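Local coordinates for protein acinetobacter secreted protease CpaA (Acinetobacter nosocomialis M2, PDB 6O38) that is a secreted zinc metalloprotease, exported by the type II secretion system and bound in this complex by its chaperone CpaB, at residues Phe161-Thr166 with Asp232-Ile237; Val185-Lys190 with Pro543-Arg548. All coordinates share one frame; numbering follows the deposited sequence.

Contacts 1 and 2 lie side by side, their centres about 9 Å apart. Along the chain their segments alternate: 161-166, 185-190, 232-237, 543-548. Loop segment 543-548 of contact 2 also touches contact 1. It meets strand 183-195 in contact 2 and reaches the arginines of contact 1. Arg235 NH2 probably bonds to Pro543 O at 2.8 Å, and Arg233 NH2 to Gly546 O at 2.9 Å. Phe161 CE2 also packs on Tyr545 O at 3.4 Å. The zinc, bound by His498, His502 and His508 and probably catalytic, is not part of either contact. Together they join two StcE-like beta-sandwich domains to a loop that follows the zinc-binding helix 496-504.

Contact 1: Phe161-Thr166 with Asp232-Ile237; sequences FPSSFT and DRDRII
The backbones of Phe161-Thr166 and Asp232-Ile237 come nearest at Ser163 and Asp232, whose CA atoms are 5.1 Å apart. The first segment is mainly loop, with inverse gamma turns centred on Pro162, Ser164 and Phe165. The second is a loop that runs into strand 235-240. The contact is made before that strand begins.

Asp234 grips Ser164 with both carboxylate oxygens. Asp234 OD1 accepts the N-H of Ser164 N through its syn lone pair, at 3.0 Å and a nearly straight 165°. Asp234 OD2 accepts from Ser164 OG at 2.6 Å, also on the syn side but tilted out of the carboxylate plane. The two bonds hold the carboxylate against rotation. Asn231 adds to the grip: its N bonds to Asp234 OD2 and its ND2 to Ser164 OG. Next door, Ser163 OG donates to Asp232 O at 2.7 Å, in the carbonyl plane.

At the other end, Arg233 lies over one face of the Phe161 ring. Arg233 CG sits above the ring centre, 3.6 Å from the centroid of the Phe161 ring, in a CH-pi contact. A bend at chi2 (53°) lets the rest of the chain run on across the ring. The guanidinium is almost parallel to the ring, 14° off, and Phe161 CE1 lies under it. Asp232 holds the guanidinium from the edge: Arg233 NH1 bonds to Asp232 OD1 at 2.9 Å in a salt bridge. Asp232 OD2 lies near the ring plane, 3.6 Å from Phe161 CD1.

This is structural packing. A bidentate aspartate on a serine and an arginine laid on an aromatic face join loops of two successive StcE-like beta-sandwich domains.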
loop_
_atom_site.group_PDB
_atom_site.type_symbol
_atom_site.label_atom_id
_atom_site.label_comp_id
_atom_site.label_asym_id
_atom_site.label_seq_id
_atom_site.Cartn_x
_atom_site.Cartn_y
_atom_site.Cartn_z
ATOM N N PHE A 161 14.326 -14.777 3.965
ATOM C CA PHE A 161 14.935 -15.088 2.685
ATOM C C PHE A 161 16.451 -15.108 2.825
ATOM O O PHE A 161 17.015 -14.313 3.586
ATOM C CB PHE A 161 14.527 -14.069 1.609
ATOM C CG PHE A 161 13.093 -14.181 1.181
ATOM C CD1 PHE A 161 12.686 -15.204 0.339
ATOM C CD2 PHE A 161 12.153 -13.260 1.611
ATOM C CE1 PHE A 161 11.367 -15.310 -0.060
ATOM C CE2 PHE A 161 10.831 -13.361 1.215
ATOM C CZ PHE A 161 10.439 -14.387 0.379
ATOM N N PRO A 162 17.136 -15.999 2.109
ATOM C CA PRO A 162 18.605 -16.078 2.200
ATOM C C PRO A 162 19.302 -15.012 1.359
ATOM O O PRO A 162 20.030 -15.304 0.407
ATOM C CB PRO A 162 18.885 -17.501 1.701
ATOM C CG PRO A 162 17.797 -17.763 0.718
ATOM C CD PRO A 162 16.577 -17.039 1.225
ATOM N N SER A 163 19.077 -13.749 1.715
ATOM C CA SER A 163 19.662 -12.639 0.982
ATOM C C SER A 163 21.135 -12.469 1.358
ATOM O O SER A 163 21.681 -13.189 2.199
ATOM C CB SER A 163 18.873 -11.358 1.241
ATOM O OG SER A 163 17.513 -11.518 0.878
ATOM N N SER A 164 21.787 -11.494 0.722
ATOM C CA SER A 164 23.221 -11.261 0.901
ATOM C C SER A 164 23.460 -10.408 2.148
ATOM O O SER A 164 23.946 -9.277 2.092
ATOM C CB SER A 164 23.807 -10.604 -0.341
ATOM O OG SER A 164 23.536 -11.369 -1.502
ATOM N N PHE A 165 23.125 -10.986 3.302
ATOM C CA PHE A 165 23.256 -10.290 4.583
ATOM C C PHE A 165 24.712 -10.338 5.052
ATOM O O PHE A 165 25.069 -10.976 6.045
ATOM C CB PHE A 165 22.319 -10.890 5.624
ATOM C CG PHE A 165 20.867 -10.599 5.374
ATOM C CD1 PHE A 165 20.359 -9.326 5.570
ATOM C CD2 PHE A 165 20.007 -11.601 4.957
ATOM C CE1 PHE A 165 19.024 -9.053 5.341
ATOM C CE2 PHE A 165 18.668 -11.336 4.733
ATOM C CZ PHE A 165 18.177 -10.060 4.924
ATOM N N THR A 166 25.563 -9.638 4.310
ATOM C CA THR A 166 26.957 -9.483 4.694
ATOM C C THR A 166 27.136 -8.183 5.468
ATOM O O THR A 166 26.444 -7.192 5.225
ATOM C CB THR A 166 27.871 -9.492 3.466
ATOM O OG1 THR A 166 27.366 -8.583 2.481
ATOM C CG2 THR A 166 27.941 -10.891 2.866
ATOM N N ASP A 232 18.715 -14.795 -3.013
ATOM C CA ASP A 232 17.262 -14.683 -3.057
ATOM C C ASP A 232 16.793 -13.391 -2.399
ATOM O O ASP A 232 17.154 -13.093 -1.257
ATOM C CB ASP A 232 16.622 -15.892 -2.375
ATOM C CG ASP A 232 15.207 -16.152 -2.855
ATOM O OD1 ASP A 232 14.800 -15.543 -3.867
ATOM O OD2 ASP A 232 14.505 -16.972 -2.225
ATOM N N ARG A 233 16.010 -12.610 -3.148
ATOM C CA ARG A 233 15.354 -11.387 -2.688
ATOM C C ARG A 233 16.315 -10.219 -2.496
ATOM O O ARG A 233 15.969 -9.240 -1.827
ATOM C CB ARG A 233 14.551 -11.620 -1.401
ATOM C CG ARG A 233 13.073 -11.906 -1.633
ATOM C CD ARG A 233 12.872 -13.051 -2.610
ATOM N NE ARG A 233 11.459 -13.354 -2.816
ATOM C CZ ARG A 233 11.011 -14.475 -3.372
ATOM N NH1 ARG A 233 11.867 -15.404 -3.779
ATOM N NH2 ARG A 233 9.708 -14.668 -3.521
ATOM N N ASP A 234 17.522 -10.292 -3.054
ATOM C CA ASP A 234 18.355 -9.101 -3.137
ATOM C C ASP A 234 17.679 -8.063 -4.024
ATOM O O ASP A 234 16.991 -8.395 -4.993
ATOM C CB ASP A 234 19.743 -9.442 -3.683
ATOM C CG ASP A 234 20.593 -10.199 -2.683
ATOM O OD1 ASP A 234 20.308 -10.116 -1.471
ATOM O OD2 ASP A 234 21.558 -10.867 -3.110
ATOM N N ARG A 235 17.876 -6.790 -3.689
ATOM C CA ARG A 235 17.179 -5.711 -4.372
ATOM C C ARG A 235 18.164 -4.682 -4.904
ATOM O O ARG A 235 19.175 -4.380 -4.262
ATOM C CB ARG A 235 16.166 -5.029 -3.447
ATOM C CG ARG A 235 14.940 -5.877 -3.163
ATOM C CD ARG A 235 13.853 -5.080 -2.470
ATOM N NE ARG A 235 12.670 -5.898 -2.213
ATOM C CZ ARG A 235 11.454 -5.407 -1.999
ATOM N NH1 ARG A 235 11.254 -4.096 -2.013
ATOM N NH2 ARG A 235 10.437 -6.226 -1.774
ATOM N N ILE A 236 17.857 -4.151 -6.084
ATOM C CA ILE A 236 18.627 -3.083 -6.708
ATOM C C ILE A 236 17.671 -1.946 -7.036
ATOM O O ILE A 236 16.688 -2.148 -7.758
ATOM C CB ILE A 236 19.357 -3.554 -7.978
ATOM C CG1 ILE A 236 20.462 -4.551 -7.626
ATOM C CG2 ILE A 236 19.925 -2.367 -8.741
ATOM C CD1 ILE A 236 21.213 -5.065 -8.832
ATOM N N ILE A 237 17.955 -0.761 -6.504
ATOM C CA ILE A 237 17.218 0.456 -6.828
ATOM C C ILE A 237 18.094 1.302 -7.740
ATOM O O ILE A 237 19.274 1.525 -7.448
ATOM C CB ILE A 237 16.818 1.234 -5.564
ATOM C CG1 ILE A 237 15.858 0.404 -4.710
ATOM C CG2 ILE A 237 16.182 2.565 -5.934
ATOM C CD1 ILE A 237 15.511 1.045 -3.384
#

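Contact 2: Val185-Lys190 with Pro543-Arg548; sequences VPEYIK and PKYGVR
Val185 packs on the Tyr545 ring, and Glu187 meets its hydroxyl. Val185 CG1 lies 3.5 Å from Tyr545 CD1, approaching the ring obliquely. Pro186 O lies at the ring edge, 3.7 Å from Tyr545 CE1. The Tyr545 hydroxyl faces the Glu187 carboxylate. Tyr545 OH is 3.3 Å from Glu187 OE2 and 3.4 Å from Glu187 OE1, both long, at most weak hydrogen bonds. The carboxylate is turned 82° from the ring plane.

Lys544 completes the first shell. Lys544 NZ makes a weak bond to Glu187 O at 3.4 Å. A bend at chi4 (42°) turns the amine to that carbonyl. Lys544 NZ stays 4.5 Å from Glu187 OE2, beyond a salt bridge, though the opposite charges probably attract. Within the loop, Lys544 CG covers one face of the Tyr545 ring.

Further out, Tyr178 OH bonds to Glu187 OE1 and helps to place the carboxylate. Asn542 OD1 accepts from Lys544 N and, weakly, from Tyr545 N. Glu187 and Tyr188 form a classic beta bulge opposite Trp174.

Lys544 also packs on Glu146 of the chaperone CpaB. The contact lies at the surface, where strand 183-195, paired with strand 172-178, meets the loop between helices 496-504 and 557-569.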
loop_
_atom_site.group_PDB
_atom_site.type_symbol
_atom_site.label_atom_id
_atom_site.label_comp_id
_atom_site.label_asym_id
_atom_site.label_seq_id
_atom_site.Cartn_x
_atom_site.Cartn_y
_atom_site.Cartn_z
ATOM N N VAL A 185 12.374 -11.317 10.027
ATOM C CA VAL A 185 11.908 -10.626 8.827
ATOM C C VAL A 185 12.597 -9.271 8.757
ATOM O O VAL A 185 12.572 -8.525 9.743
ATOM C CB VAL A 185 10.377 -10.458 8.823
ATOM C CG1 VAL A 185 9.940 -9.614 7.642
ATOM C CG2 VAL A 185 9.698 -11.818 8.791
ATOM N N PRO A 186 13.223 -8.917 7.634
ATOM C CA PRO A 186 13.871 -7.603 7.530
ATOM C C PRO A 186 12.840 -6.484 7.520
ATOM O O PRO A 186 11.885 -6.507 6.741
ATOM C CB PRO A 186 14.636 -7.678 6.201
ATOM C CG PRO A 186 14.626 -9.124 5.800
ATOM C CD PRO A 186 13.417 -9.736 6.426
ATOM N N GLU A 187 13.039 -5.501 8.397
ATOM C CA GLU A 187 12.172 -4.334 8.471
ATOM C C GLU A 187 12.820 -3.063 7.950
ATOM O O GLU A 187 12.111 -2.180 7.463
ATOM C CB GLU A 187 11.708 -4.099 9.916
ATOM C CG GLU A 187 10.766 -5.168 10.457
ATOM C CD GLU A 187 9.398 -5.153 9.791
ATOM O OE1 GLU A 187 8.613 -6.095 10.027
ATOM O OE2 GLU A 187 9.104 -4.204 9.032
ATOM N N TYR A 188 14.143 -2.949 8.039
ATOM C CA TYR A 188 14.863 -1.827 7.451
ATOM C C TYR A 188 16.252 -2.292 7.050
ATOM O O TYR A 188 16.959 -2.909 7.854
ATOM C CB TYR A 188 14.957 -0.645 8.421
ATOM C CG TYR A 188 15.802 0.493 7.893
ATOM C CD1 TYR A 188 15.285 1.400 6.976
ATOM C CD2 TYR A 188 17.118 0.658 8.306
ATOM C CE1 TYR A 188 16.055 2.439 6.486
ATOM C CE2 TYR A 188 17.895 1.694 7.823
ATOM C CZ TYR A 188 17.359 2.581 6.913
ATOM O OH TYR A 188 18.130 3.613 6.429
ATOM N N ILE A 189 16.640 -1.991 5.814
ATOM C CA ILE A 189 17.953 -2.332 5.284
ATOM C C ILE A 189 18.629 -1.040 4.852
ATOM O O ILE A 189 18.130 -0.342 3.961
ATOM C CB ILE A 189 17.858 -3.318 4.111
ATOM C CG1 ILE A 189 17.105 -4.583 4.529
ATOM C CG2 ILE A 189 19.247 -3.664 3.592
ATOM C CD1 ILE A 189 17.842 -5.427 5.544
ATOM N N LYS A 190 19.757 -0.725 5.475
ATOM C CA LYS A 190 20.525 0.448 5.078
ATOM C C LYS A 190 21.127 0.204 3.701
ATOM O O LYS A 190 21.909 -0.743 3.537
ATOM C CB LYS A 190 21.615 0.750 6.100
ATOM C CG LYS A 190 22.564 1.861 5.685
ATOM C CD LYS A 190 23.457 2.279 6.842
ATOM C CE LYS A 190 24.490 3.303 6.404
ATOM N NZ LYS A 190 25.508 3.549 7.463
ATOM N N PRO A 543 5.093 -6.198 -2.006
ATOM C CA PRO A 543 5.985 -5.072 -2.338
ATOM C C PRO A 543 7.096 -4.846 -1.326
ATOM O O PRO A 543 8.233 -4.555 -1.719
ATOM C CB PRO A 543 5.019 -3.880 -2.397
ATOM C CG PRO A 543 3.696 -4.490 -2.732
ATOM C CD PRO A 543 3.676 -5.801 -2.002
ATOM N N LYS A 544 6.806 -4.974 -0.032
ATOM C CA LYS A 544 7.801 -4.709 0.999
ATOM C C LYS A 544 8.674 -5.921 1.308
ATOM O O LYS A 544 9.898 -5.795 1.418
ATOM C CB LYS A 544 7.113 -4.230 2.281
ATOM C CG LYS A 544 8.066 -4.018 3.445
ATOM C CD LYS A 544 7.413 -3.250 4.580
ATOM C CE LYS A 544 8.445 -2.844 5.622
ATOM N NZ LYS A 544 9.708 -2.363 4.997
ATOM N N TYR A 545 8.068 -7.099 1.452
ATOM C CA TYR A 545 8.788 -8.260 1.956
ATOM C C TYR A 545 9.188 -9.254 0.875
ATOM O O TYR A 545 10.053 -10.100 1.127
ATOM C CB TYR A 545 7.947 -8.967 3.022
ATOM C CG TYR A 545 7.581 -8.050 4.168
ATOM C CD1 TYR A 545 8.524 -7.689 5.120
ATOM C CD2 TYR A 545 6.298 -7.533 4.288
ATOM C CE1 TYR A 545 8.197 -6.845 6.165
ATOM C CE2 TYR A 545 5.962 -6.688 5.330
ATOM C CZ TYR A 545 6.916 -6.349 6.265
ATOM O OH TYR A 545 6.587 -5.508 7.305
ATOM N N GLY A 546 8.588 -9.179 -0.312
ATOM C CA GLY A 546 8.972 -10.038 -1.410
ATOM C C GLY A 546 8.326 -11.405 -1.426
ATOM O O GLY A 546 8.688 -12.230 -2.274
ATOM N N VAL A 547 7.390 -11.678 -0.516
ATOM C CA VAL A 547 6.714 -12.968 -0.498
ATOM C C VAL A 547 5.873 -13.119 -1.757
ATOM O O VAL A 547 5.095 -12.226 -2.117
ATOM C CB VAL A 547 5.854 -13.106 0.768
ATOM C CG1 VAL A 547 5.078 -14.415 0.746
ATOM C CG2 VAL A 547 6.723 -13.014 2.012
ATOM N N ARG A 548 6.036 -14.248 -2.441
ATOM C CA ARG A 548 5.224 -14.537 -3.616
ATOM C C ARG A 548 3.769 -14.751 -3.214
ATOM O O ARG A 548 3.470 -15.543 -2.316
ATOM C CB ARG A 548 5.774 -15.758 -4.350
ATOM C CG ARG A 548 4.853 -16.306 -5.421
ATOM C CD ARG A 548 5.645 -16.978 -6.526
ATOM N NE ARG A 548 6.654 -17.899 -6.020
ATOM C CZ ARG A 548 7.810 -18.137 -6.629
ATOM N NH1 ARG A 548 8.101 -17.519 -7.766
ATOM N NH2 ARG A 548 8.676 -18.991 -6.103
#